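Local coordinates for monosaccharide ABC transporter substrate-binding protein, CUT2 family (Acidothermus cellulolyticus, PDB 4RU1), which binds myo-inositol in the cleft between its two lobes and probably serves as the solute-binding component of a sugar ABC importer, at residues Ala24-His28 against Ala106-Gly110; Glu65-Gln70 against Leu90-Gln96; Ala138-Lys144 against Thr168-Gln172; Thr174-Val178 against Thr189-Lys193. One frame throughout, in Å; residues are numbered along the deposited sequence. Where two conformers were deposited one is given.

Contact 1 of 4, residues Ala24-His28 against Ala106-Gly110; sequences AMITH and AFNAG. With INS (1,2,3,4,5,6-hexahydroxy-cyclohexane), chain M.
His28 and Asn108 meet at the C-terminal ends of two strands of the parallel sheet in one lobe of this periplasmic-binding-protein fold, where both reach the bound inositol. Strand 79-82 runs between strands 21-27 and 104-107, and the segments meet mainly through side chains. The imidazole and the amide cross at about a right angle as side chains, yet their planes lie only 32° apart. Asn108 OD1 sits in the imidazole plane at the ring edge, 3.4 Å from His28 CE1, and Ala109 CB approaches the same carbon. Thr83 OG1 holds His28 ND1 by a hydrogen bond, fixing the ring's rotation so that NE2 faces the ligand. Asn108 ND2, besides its ligand bond, pairs with Glu256.

Behind this polar pair, Met25 and Phe107 cross roughly at right angles in a Met-aromatic contact. Phe107 CG stands between its backbone N and carbonyl carbon (chi1 72°), which sends the ring toward strand 21-27. Met25 CG lies 3.8 Å from Phe107 CZ, and the bend at chi3 folds CE back to the same carbon, which Thr27 CG2 also touches. Inositol O5 receives a hydrogen bond from His28 NE2 at 3.0 Å and donates one to Asn108 OD1 at 2.7 Å.

Contact 2 of 4, residues Glu65-Gln70 against Leu90-Gln96; sequences EAVLIQ and LIPAIKQ
Leu90 reaches from helix 87-99 across to the start of segment 65-70, and its two methyls divide the work. From CB the chain leaves with CG anti to the carbonyl carbon (chi1 -69°), and the branch at CG then spreads over the neighbouring helix. CD1 lies against the carboxylate end of Glu65, 3.6 Å from Glu65 OE1, the two side chains crossing at about a right angle. CD2 settles on the backbone, 3.4 Å from Ala66 N, and also touches Glu65 CB and Ala66 CB. The other carboxylate oxygen, Glu65 OE2, is hydrogen-bonded to Thr83, which gives this buried acid a polar partner beside the leucine.

Helices 62-74 and 87-99 run side by side on one face of the parallel sheet, as expected of successive same-handed beta-alpha-beta crossovers advancing in one direction across the sheet of a Rossmann-like lobe. Their segments are only 4° from parallel, with axes 8.9 Å apart. A small residue permits close approach at the middle: Ala93 CB rests 3.9 Å from Ala66 O and 4.1 Å from Ile69 CB. Ile69 spans the interface with both branches, CG2 against Ala93 O and CD1 against Ile94 CG1. Toward the solvent, Gln70 NE2 donates to Gln96 OE1 at 3.2 Å; the acceptor lies close to the Gln70 amide plane, and the two amide planes are turned 32° from each other.

Contact 3 of 4, residues Ala138-Lys144 against Thr168-Gln172; sequences ATSEGFK and TFKGQ
Phe169 and Thr139 bury the most surface here, the phenyl ring filling the angle between the end of helix 127-140 and the chain that follows it. With CG anti to its own backbone N (chi1 -173°), Phe169 turns its ring toward that chain. Ala138 CB approaches CE1 and CD1 obliquely, 3.7 Å from Phe169 CE1, and Phe143 CB touches CE1 as well. Lys144 C lies at the ring edge, 3.6 Å from Phe169 CZ.

Thr139 uses its two branches differently. Its OG1 accepts a nearly straight hydrogen bond from Lys170 N, 2.9 Å long with an N-H...O angle of 171°, and is also hydrogen-bonded to Gly135 O in its own helix. CG2 packs on CG and CD of the extended Lys170 side chain, the two side chains standing roughly perpendicular. A water over one face of the Phe169 ring, offset toward the rim, links Thr139 OG1 with Phe143 O, to which it donates at 2.7 Å.

Lys144 takes part through its backbone: Lys144 O accepts from Gln172 N at 2.9 Å, and Gly171 CA comes close to the same oxygen. Helix 127-140 closes in a Schellman motif at Gly142, and the contact as a whole joins two helix-to-strand connections that lead into the adjacent parallel strands 145-150 and 172-177 of an alpha/beta lobe.

Contact 4 of 4, residues Thr174-Val178 against Thr189-Lys193; sequences TKLYV and TIAAK
Strand 172-177 and helix 183-196 form a beta-alpha unit at the border of the second lobe's sheet, the strand lying outermost and the helix packing back over it. Their segments run in nearly opposite directions, at 151°, with axes 10.1 Å apart, a separation filled by aliphatic groups. Leu176 carries the largest share of the strand's side. Placed by CG anti to the backbone N (chi1 172°), its isobutyl group projects toward the helix and forks over it. CD1 meets the methyl of Thr189, with Leu176 CD1 and Thr189 CG2 4.0 Å apart, while CD2 reaches between Ile190 and the root of Lys193, lying 4.2 Å from Ile190 CG1. Leu176 and Thr189 cross at a slant.

Thr189 is split by its torsion: CG2 faces the strand, and OG1 is directed back along its own helix to a hydrogen bond with Ser185 O. The methyl therefore serves the apolar interface without leaving the hydroxyl unpaired. Farther along the helix, Lys193 adds its CB, 4.2 Å from Leu176 CD2; the bends at chi2 and chi3 would carry CE loosely past the methyl of Thr174, but the lysine was modelled in two conformers and this approach is doubtful. Thr174 OG1 bonds to His145. Ile190, buried on the inner side of the helix, also packs against Ala214 and Ala217 of helix 208-220. At the end of the strand the side chains of Val178 and Thr189 run antiparallel alongside one another, with Val178 CG1 3.9 Å from Thr189 CG2.

The four contacts fall in two lobes, with inositol between them. Contacts 1 and 2 share the first: their centres are 11 Å apart and they touch where Glu65 of helix 62-74 packs against Ile26, Thr27 and His28. Contact 2 lies in sequence between the two segments of contact 1, and helix 87-99 leads directly into strand 104-107. Contacts 3 and 4 follow along the chain in the second lobe, 19 Å apart between centres; residues 168-172 end at the first residue of strand 172-177, which carries 174-178. Contact 1 reaches the ligand directly, whereas contact 3, with its centre 32 Å from that of contact 1, belongs to the far side of the other lobe.

Contact 1 of 4, residues Ala24-His28 against Ala106-Gly110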
loop_
_atom_site.group_PDB
_atom_site.type_symbol
_atom_site.label_atom_id
_atom_site.label_comp_id
_atom_site.label_asym_id
_atom_site.label_seq_id
_atom_site.Cartn_x
_atom_site.Cartn_y
_atom_site.Cartn_z
ATOM N N ALA A 24 -12.781 -3.125 14.313
ATOM C CA ALA A 24 -13.120 -2.608 12.962
ATOM C C ALA A 24 -11.888 -2.290 12.203
ATOM O O ALA A 24 -11.072 -1.446 12.707
ATOM C CB ALA A 24 -13.962 -1.344 13.033
ATOM N N MET A 25 -11.718 -2.914 11.047
ATOM C CA MET A 25 -10.610 -2.526 10.094
ATOM C C MET A 25 -11.252 -1.806 8.924
ATOM O O MET A 25 -12.147 -2.382 8.232
ATOM C CB MET A 25 -9.826 -3.719 9.594
ATOM C CG MET A 25 -8.785 -3.447 8.566
ATOM S SD MET A 25 -7.623 -4.886 8.190
ATOM C CE MET A 25 -6.540 -4.677 9.620
ATOM N N ILE A 26 -10.866 -0.533 8.731
ATOM C CA ILE A 26 -11.493 0.386 7.800
ATOM C C ILE A 26 -10.454 0.873 6.829
ATOM O O ILE A 26 -9.403 1.423 7.210
ATOM C CB ILE A 26 -12.062 1.534 8.585
ATOM C CG1 ILE A 26 -13.143 1.006 9.540
ATOM C CG2 ILE A 26 -12.721 2.522 7.651
ATOM C CD1 ILE A 26 -13.586 2.026 10.591
ATOM N N THR A 27 -10.694 0.624 5.548
ATOM C CA THR A 27 -9.726 0.975 4.543
ATOM C C THR A 27 -10.370 1.740 3.355
ATOM O O THR A 27 -11.549 2.049 3.299
ATOM C CB THR A 27 -9.023 -0.272 4.025
ATOM O OG1 THR A 27 -9.850 -0.816 2.997
ATOM C CG2 THR A 27 -8.744 -1.268 5.099
ATOM N N HIS A 28 -9.491 2.151 2.454
ATOM C CA HIS A 28 -9.825 2.856 1.212
ATOM C C HIS A 28 -9.823 1.973 -0.025
ATOM O O HIS A 28 -9.832 2.510 -1.112
ATOM C CB HIS A 28 -8.837 3.997 1.038
ATOM C CG HIS A 28 -7.400 3.544 0.929
ATOM N ND1 HIS A 28 -6.601 3.387 2.054
ATOM C CD2 HIS A 28 -6.622 3.250 -0.126
ATOM C CE1 HIS A 28 -5.402 3.022 1.684
ATOM N NE2 HIS A 28 -5.388 2.908 0.371
ATOM N N ALA A 106 -3.304 3.170 13.056
ATOM C CA ALA A 106 -3.321 3.532 11.626
ATOM C C ALA A 106 -2.377 2.618 10.874
ATOM O O ALA A 106 -1.449 2.052 11.465
ATOM C CB ALA A 106 -3.052 4.985 11.385
ATOM N N PHE A 107 -2.645 2.366 9.614
ATOM C CA PHE A 107 -1.789 1.500 8.880
ATOM C C PHE A 107 -1.921 1.814 7.387
ATOM O O PHE A 107 -2.882 2.477 6.938
ATOM C CB PHE A 107 -2.040 -0.004 9.190
ATOM C CG PHE A 107 -3.320 -0.536 8.611
ATOM C CD1 PHE A 107 -4.545 -0.266 9.185
ATOM C CD2 PHE A 107 -3.261 -1.402 7.538
ATOM C CE1 PHE A 107 -5.740 -0.754 8.633
ATOM C CE2 PHE A 107 -4.442 -1.866 6.965
ATOM C CZ PHE A 107 -5.646 -1.588 7.537
ATOM N N ASN A 108 -0.897 1.420 6.627
ATOM C CA ASN A 108 -0.832 1.419 5.182
ATOM C C ASN A 108 -0.719 2.839 4.542
ATOM O O ASN A 108 0.168 3.044 3.705
ATOM C CB ASN A 108 -1.973 0.718 4.527
ATOM C CG ASN A 108 -1.823 0.693 3.036
ATOM O OD1 ASN A 108 -2.463 1.491 2.343
ATOM N ND2 ASN A 108 -0.988 -0.155 2.511
ATOM N N ALA A 109 -1.594 3.772 4.918
ATOM C CA ALA A 109 -1.543 5.124 4.413
ATOM C C ALA A 109 -1.665 6.098 5.530
ATOM O O ALA A 109 -2.505 5.924 6.380
ATOM C CB ALA A 109 -2.617 5.364 3.413
ATOM N N GLY A 110 -0.921 7.204 5.433
ATOM C CA GLY A 110 -0.956 8.324 6.382
ATOM C C GLY A 110 0.193 8.368 7.379
ATOM O O GLY A 110 -0.011 8.807 8.484
HETATM C C1 INS M . -0.526 -0.310 -2.433
HETATM C C2 INS M . -1.361 -0.353 -3.704
HETATM C C3 INS M . -2.842 -0.281 -3.331
HETATM C C4 INS M . -3.171 0.869 -2.406
HETATM C C5 INS M . -2.364 0.824 -1.148
HETATM C C6 INS M . -0.882 0.761 -1.405
HETATM O O1 INS M . 0.886 -0.309 -2.699
HETATM O O2 INS M . -1.047 0.855 -4.417
HETATM O O3 INS M . -3.549 -0.123 -4.577
HETATM O O4 INS M . -4.585 0.883 -2.086
HETATM O O5 INS M . -2.576 1.984 -0.313
HETATM O O6 INS M . -0.136 0.589 -0.165
#

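Contact 2 of 4, residues Glu65-Gln70 against Leu90-Gln96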
loop_
_atom_site.group_PDB
_atom_site.type_symbol
_atom_site.label_atom_id
_atom_site.label_comp_id
_atom_site.label_asym_id
_atom_site.label_seq_id
_atom_site.Cartn_x
_atom_site.Cartn_y
_atom_site.Cartn_z
ATOM N N GLU A 65 -15.427 6.697 3.667
ATOM C CA GLU A 65 -14.572 6.064 4.687
ATOM C C GLU A 65 -14.692 6.752 6.057
ATOM O O GLU A 65 -14.667 6.102 7.058
ATOM C CB GLU A 65 -13.112 6.025 4.224
ATOM C CG GLU A 65 -12.217 5.172 5.162
ATOM C CD GLU A 65 -10.757 5.162 4.815
ATOM O OE1 GLU A 65 -10.286 5.768 3.831
ATOM O OE2 GLU A 65 -10.019 4.562 5.677
ATOM N N ALA A 66 -14.810 8.081 6.078
ATOM C CA ALA A 66 -15.062 8.796 7.314
ATOM C C ALA A 66 -16.313 8.230 7.970
ATOM O O ALA A 66 -16.359 8.089 9.179
ATOM C CB ALA A 66 -15.228 10.266 7.028
ATOM N N VAL A 67 -17.382 8.091 7.202
ATOM C CA VAL A 67 -18.639 7.605 7.735
ATOM C C VAL A 67 -18.463 6.202 8.309
ATOM O O VAL A 67 -19.016 5.874 9.316
ATOM C CB VAL A 67 -19.696 7.653 6.630
ATOM C CG1 VAL A 67 -21.012 7.033 7.067
ATOM C CG2 VAL A 67 -19.971 9.102 6.239
ATOM N N LEU A 68 -17.687 5.343 7.640
ATOM C CA LEU A 68 -17.376 4.009 8.186
ATOM C C LEU A 68 -16.700 4.120 9.576
ATOM O O LEU A 68 -16.939 3.249 10.374
ATOM C CB LEU A 68 -16.517 3.191 7.202
ATOM C CG LEU A 68 -17.095 2.836 5.828
ATOM C CD1 LEU A 68 -16.004 2.171 5.071
ATOM C CD2 LEU A 68 -18.350 1.979 5.905
ATOM N N ILE A 69 -15.835 5.102 9.822
ATOM C CA ILE A 69 -15.191 5.289 11.151
ATOM C C ILE A 69 -16.272 5.592 12.163
ATOM O O ILE A 69 -16.276 4.968 13.229
ATOM C CB ILE A 69 -14.114 6.388 11.164
ATOM C CG1 ILE A 69 -12.987 5.996 10.213
ATOM C CG2 ILE A 69 -13.544 6.552 12.551
ATOM C CD1 ILE A 69 -12.059 7.115 9.797
ATOM N N GLN A 70 -17.155 6.544 11.835
ATOM C CA GLN A 70 -18.329 6.869 12.682
ATOM C C GLN A 70 -19.224 5.669 13.026
ATOM O O GLN A 70 -19.632 5.499 14.184
ATOM C CB GLN A 70 -19.079 8.058 12.065
ATOM C CG GLN A 70 -18.197 9.318 11.999
ATOM C CD GLN A 70 -18.787 10.540 11.281
ATOM O OE1 GLN A 70 -19.277 10.461 10.154
ATOM N NE2 GLN A 70 -18.677 11.699 11.922
ATOM N N LEU A 90 -10.377 12.634 6.746
ATOM C CA LEU A 90 -10.447 11.490 7.673
ATOM C C LEU A 90 -10.005 11.799 9.065
ATOM O O LEU A 90 -10.487 11.177 9.994
ATOM C CB LEU A 90 -9.578 10.343 7.172
ATOM C CG LEU A 90 -10.161 9.715 5.909
ATOM C CD1 LEU A 90 -9.116 8.827 5.242
ATOM C CD2 LEU A 90 -11.479 8.963 6.121
ATOM N N ILE A 91 -9.087 12.756 9.242
ATOM C CA ILE A 91 -8.603 13.155 10.574
ATOM C C ILE A 91 -9.679 13.549 11.591
ATOM O O ILE A 91 -9.681 13.048 12.697
ATOM C CB ILE A 91 -7.447 14.199 10.544
ATOM C CG1 ILE A 91 -6.217 13.640 9.784
ATOM C CG2 ILE A 91 -7.016 14.576 11.939
ATOM C CD1 ILE A 91 -5.544 12.445 10.378
ATOM N N PRO A 92 -10.664 14.349 11.149
ATOM C CA PRO A 92 -11.719 14.731 12.126
ATOM C C PRO A 92 -12.473 13.498 12.685
ATOM O O PRO A 92 -12.678 13.418 13.896
ATOM C CB PRO A 92 -12.643 15.590 11.270
ATOM C CG PRO A 92 -11.854 16.076 10.100
ATOM C CD PRO A 92 -10.911 14.920 9.813
ATOM N N ALA A 93 -12.807 12.523 11.826
ATOM C CA ALA A 93 -13.502 11.331 12.306
ATOM C C ALA A 93 -12.583 10.490 13.175
ATOM O O ALA A 93 -13.002 9.884 14.150
ATOM C CB ALA A 93 -14.032 10.483 11.139
ATOM N N ILE A 94 -11.293 10.465 12.864
ATOM C CA ILE A 94 -10.389 9.718 13.711
ATOM C C ILE A 94 -10.297 10.369 15.112
ATOM O O ILE A 94 -10.431 9.665 16.124
ATOM C CB ILE A 94 -8.985 9.474 13.060
ATOM C CG1 ILE A 94 -9.091 8.664 11.759
ATOM C CG2 ILE A 94 -8.069 8.827 14.067
ATOM C CD1 ILE A 94 -7.900 8.678 10.854
ATOM N N LYS A 95 -10.178 11.713 15.122
ATOM C CA LYS A 95 -10.184 12.437 16.406
ATOM C C LYS A 95 -11.432 12.177 17.189
ATOM O O LYS A 95 -11.374 11.996 18.406
ATOM C CB LYS A 95 -10.058 13.909 16.181
ATOM C CG LYS A 95 -8.643 14.246 15.720
ATOM C CD LYS A 95 -8.521 15.754 15.536
ATOM C CE LYS A 95 -7.095 16.181 15.216
ATOM N NZ LYS A 95 -6.973 17.545 14.609
ATOM N N GLN A 96 -12.565 12.102 16.514
ATOM C CA GLN A 96 -13.793 11.778 17.214
ATOM C C GLN A 96 -13.742 10.384 17.824
ATOM O O GLN A 96 -14.206 10.175 18.939
ATOM C CB GLN A 96 -15.006 11.939 16.297
ATOM C CG GLN A 96 -15.377 13.387 16.030
ATOM C CD GLN A 96 -16.399 13.547 14.915
ATOM O OE1 GLN A 96 -17.125 12.612 14.570
ATOM N NE2 GLN A 96 -16.466 14.741 14.353
#

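Contact 3 of 4, residues Ala138-Lys144 against Thr168-Gln172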
loop_
_atom_site.group_PDB
_atom_site.type_symbol
_atom_site.label_atom_id
_atom_site.label_comp_id
_atom_site.label_asym_id
_atom_site.label_seq_id
_atom_site.Cartn_x
_atom_site.Cartn_y
_atom_site.Cartn_z
ATOM N N ALA A 138 16.931 3.436 -9.746
ATOM C CA ALA A 138 16.699 3.578 -11.180
ATOM C C ALA A 138 17.871 4.289 -11.879
ATOM O O ALA A 138 18.255 3.916 -12.975
ATOM C CB ALA A 138 15.388 4.298 -11.388
ATOM N N THR A 139 18.414 5.315 -11.243
ATOM C CA THR A 139 19.533 6.080 -11.799
ATOM C C THR A 139 20.766 5.176 -11.882
ATOM O O THR A 139 21.455 5.123 -12.915
ATOM C CB THR A 139 19.796 7.292 -10.904
ATOM O OG1 THR A 139 18.745 8.236 -11.085
ATOM C CG2 THR A 139 21.120 7.951 -11.319
ATOM N N SER A 140 20.980 4.397 -10.832
ATOM C CA SER A 140 22.091 3.434 -10.804
ATOM C C SER A 140 21.976 2.329 -11.873
ATOM O O SER A 140 22.975 1.918 -12.414
ATOM C CB SER A 140 22.156 2.775 -9.423
ATOM O OG SER A 140 22.402 3.757 -8.438
ATOM N N GLU A 141 20.769 1.883 -12.201
ATOM C CA GLU A 141 20.536 0.898 -13.237
ATOM C C GLU A 141 20.537 1.476 -14.646
ATOM O O GLU A 141 20.269 0.713 -15.598
ATOM C CB GLU A 141 19.200 0.218 -12.999
ATOM C CG GLU A 141 19.134 -0.495 -11.658
ATOM C CD GLU A 141 17.769 -0.980 -11.229
ATOM O OE1 GLU A 141 16.771 -0.380 -11.629
ATOM O OE2 GLU A 141 17.747 -1.953 -10.405
ATOM N N GLY A 142 20.813 2.772 -14.788
ATOM C CA GLY A 142 21.125 3.406 -16.090
ATOM C C GLY A 142 19.915 4.010 -16.767
ATOM O O GLY A 142 19.938 4.387 -17.941
ATOM N N PHE A 143 18.822 4.093 -16.054
ATOM C CA PHE A 143 17.608 4.661 -16.709
ATOM C C PHE A 143 17.684 6.152 -16.763
ATOM O O PHE A 143 18.255 6.791 -15.844
ATOM C CB PHE A 143 16.348 4.164 -15.935
ATOM C CG PHE A 143 16.179 2.659 -16.002
ATOM C CD1 PHE A 143 15.837 2.076 -17.214
ATOM C CD2 PHE A 143 16.360 1.813 -14.915
ATOM C CE1 PHE A 143 15.628 0.706 -17.347
ATOM C CE2 PHE A 143 16.173 0.450 -15.042
ATOM C CZ PHE A 143 15.827 -0.131 -16.265
ATOM N N LYS A 144 17.108 6.716 -17.816
ATOM C CA LYS A 144 17.169 8.157 -18.089
ATOM C C LYS A 144 15.827 8.899 -18.037
ATOM O O LYS A 144 15.848 10.094 -18.015
ATOM C CB LYS A 144 17.729 8.403 -19.514
ATOM C CG LYS A 144 19.084 7.751 -19.877
ATOM C CD LYS A 144 20.245 8.212 -18.992
ATOM C CE LYS A 144 21.530 7.434 -19.314
ATOM N NZ LYS A 144 22.326 7.138 -18.087
ATOM N N THR A 168 15.203 12.034 -6.182
ATOM C CA THR A 168 16.492 11.356 -6.377
ATOM C C THR A 168 16.798 10.865 -7.796
ATOM O O THR A 168 17.985 10.549 -8.072
ATOM C CB THR A 168 16.598 10.167 -5.457
ATOM O OG1 THR A 168 15.460 9.338 -5.708
ATOM C CG2 THR A 168 16.579 10.598 -3.997
ATOM N N PHE A 169 15.803 10.674 -8.663
ATOM C CA PHE A 169 16.059 10.189 -10.053
ATOM C C PHE A 169 16.777 11.333 -10.814
ATOM O O PHE A 169 16.263 12.422 -10.942
ATOM C CB PHE A 169 14.750 9.851 -10.749
ATOM C CG PHE A 169 14.971 9.199 -12.110
ATOM C CD1 PHE A 169 15.577 7.941 -12.191
ATOM C CD2 PHE A 169 14.600 9.867 -13.252
ATOM C CE1 PHE A 169 15.756 7.352 -13.420
ATOM C CE2 PHE A 169 14.816 9.282 -14.515
ATOM C CZ PHE A 169 15.370 8.073 -14.585
ATOM N N LYS A 170 17.963 11.055 -11.331
ATOM C CA LYS A 170 18.736 12.111 -11.964
ATOM C C LYS A 170 18.200 12.580 -13.313
ATOM O O LYS A 170 18.347 13.735 -13.683
ATOM C CB LYS A 170 20.242 11.776 -11.981
ATOM C CG LYS A 170 20.722 11.598 -10.550
ATOM C CD LYS A 170 22.217 11.367 -10.406
ATOM C CE LYS A 170 22.572 11.466 -8.929
ATOM N NZ LYS A 170 23.730 10.598 -8.602
ATOM N N GLY A 171 17.496 11.709 -14.000
ATOM C CA GLY A 171 16.980 11.990 -15.338
ATOM C C GLY A 171 15.608 12.629 -15.416
ATOM O O GLY A 171 15.171 13.297 -14.499
ATOM N N GLN A 172 14.919 12.441 -16.524
ATOM C CA GLN A 172 13.586 13.006 -16.713
ATOM C C GLN A 172 12.518 12.208 -15.994
ATOM O O GLN A 172 12.595 10.993 -15.855
ATOM C CB GLN A 172 13.249 13.000 -18.209
ATOM C CG GLN A 172 12.119 13.932 -18.554
ATOM C CD GLN A 172 11.762 13.909 -20.026
ATOM O OE1 GLN A 172 12.482 13.335 -20.876
ATOM N NE2 GLN A 172 10.624 14.531 -20.339
HETATM O O HOH W 1 18.594 8.818 -14.025
#

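Contact 4 of 4, residues Thr174-Val178 against Thr189-Lys193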
loop_
_atom_site.group_PDB
_atom_site.type_symbol
_atom_site.label_atom_id
_atom_site.label_comp_id
_atom_site.label_asym_id
_atom_site.label_seq_id
_atom_site.Cartn_x
_atom_site.Cartn_y
_atom_site.Cartn_z
ATOM N N THR A 174 8.217 11.824 -15.428
ATOM C CA THR A 174 6.879 12.047 -15.907
ATOM C C THR A 174 5.889 11.246 -15.068
ATOM O O THR A 174 6.155 10.076 -14.776
ATOM C CB THR A 174 6.758 11.568 -17.385
ATOM O OG1 THR A 174 7.703 12.263 -18.186
ATOM C CG2 THR A 174 5.396 11.910 -17.934
ATOM N N LYS A 175 4.758 11.854 -14.661
ATOM C CA LYS A 175 3.720 11.198 -13.926
ATOM C C LYS A 175 2.571 10.961 -14.887
ATOM O O LYS A 175 2.199 11.886 -15.673
ATOM C CB LYS A 175 3.238 12.081 -12.751
ATOM C CG LYS A 175 3.785 11.748 -11.396
ATOM C CD LYS A 175 2.772 12.083 -10.302
ATOM C CE LYS A 175 2.683 13.544 -10.069
ATOM N NZ LYS A 175 1.970 13.788 -8.791
ATOM N N LEU A 176 1.876 9.840 -14.703
ATOM C CA LEU A 176 0.679 9.520 -15.444
ATOM C C LEU A 176 -0.372 8.932 -14.495
ATOM O O LEU A 176 -0.111 7.897 -13.833
ATOM C CB LEU A 176 0.971 8.503 -16.474
ATOM C CG LEU A 176 -0.215 7.905 -17.238
ATOM C CD1 LEU A 176 -0.925 8.941 -18.113
ATOM C CD2 LEU A 176 0.187 6.748 -18.115
ATOM N N TYR A 177 -1.539 9.543 -14.445
ATOM C CA TYR A 177 -2.653 9.063 -13.723
ATOM C C TYR A 177 -3.507 8.170 -14.632
ATOM O O TYR A 177 -3.809 8.503 -15.762
ATOM C CB TYR A 177 -3.537 10.210 -13.166
ATOM C CG TYR A 177 -2.854 10.989 -12.024
ATOM C CD1 TYR A 177 -2.823 10.507 -10.702
ATOM C CD2 TYR A 177 -2.073 12.095 -12.300
ATOM C CE1 TYR A 177 -2.191 11.211 -9.711
ATOM C CE2 TYR A 177 -1.389 12.797 -11.312
ATOM C CZ TYR A 177 -1.414 12.333 -10.020
ATOM O OH TYR A 177 -0.750 12.990 -8.983
ATOM N N VAL A 178 -3.953 7.049 -14.063
ATOM C CA VAL A 178 -4.840 6.093 -14.762
ATOM C C VAL A 178 -5.914 5.729 -13.826
ATOM O O VAL A 178 -5.790 5.875 -12.599
ATOM C CB VAL A 178 -4.012 4.813 -15.180
ATOM C CG1 VAL A 178 -2.851 5.099 -16.130
ATOM C CG2 VAL A 178 -3.482 4.003 -14.009
ATOM N N THR A 189 -3.959 3.384 -21.929
ATOM C CA THR A 189 -3.449 4.701 -21.578
ATOM C C THR A 189 -1.955 4.551 -21.442
ATOM O O THR A 189 -1.212 5.452 -21.806
ATOM C CB THR A 189 -4.127 5.194 -20.311
ATOM O OG1 THR A 189 -5.526 5.420 -20.573
ATOM C CG2 THR A 189 -3.571 6.492 -19.753
ATOM N N ILE A 190 -1.486 3.525 -20.744
ATOM C CA ILE A 190 -0.032 3.366 -20.644
ATOM C C ILE A 190 0.581 3.144 -22.013
ATOM O O ILE A 190 1.654 3.657 -22.294
ATOM C CB ILE A 190 0.381 2.223 -19.673
ATOM C CG1 ILE A 190 -0.078 2.566 -18.265
ATOM C CG2 ILE A 190 1.893 1.944 -19.661
ATOM C CD1 ILE A 190 0.004 1.400 -17.254
ATOM N N ALA A 191 -0.007 2.280 -22.840
ATOM C CA ALA A 191 0.612 2.040 -24.159
ATOM C C ALA A 191 0.713 3.303 -25.006
ATOM O O ALA A 191 1.723 3.504 -25.667
ATOM C CB ALA A 191 -0.257 1.058 -24.924
ATOM N N ALA A 192 -0.324 4.107 -24.985
ATOM C CA ALA A 192 -0.368 5.379 -25.721
ATOM C C ALA A 192 0.749 6.321 -25.260
ATOM O O ALA A 192 1.468 6.879 -26.073
ATOM C CB ALA A 192 -1.762 5.995 -25.610
ATOM N N LYS A 193 0.948 6.442 -23.957
ATOM C CA LYS A 193 1.960 7.311 -23.424
ATOM C C LYS A 193 3.330 6.821 -23.874
ATOM O O LYS A 193 4.172 7.600 -24.285
ATOM C CB LYS A 193 1.854 7.388 -21.893
ATOM C CG LYS A 193 2.955 8.216 -21.280
ATOM C CD LYS A 193 2.638 9.714 -21.293
ATOM C CE LYS A 193 3.818 10.542 -21.797
ATOM N NZ LYS A 193 4.041 10.459 -23.267
#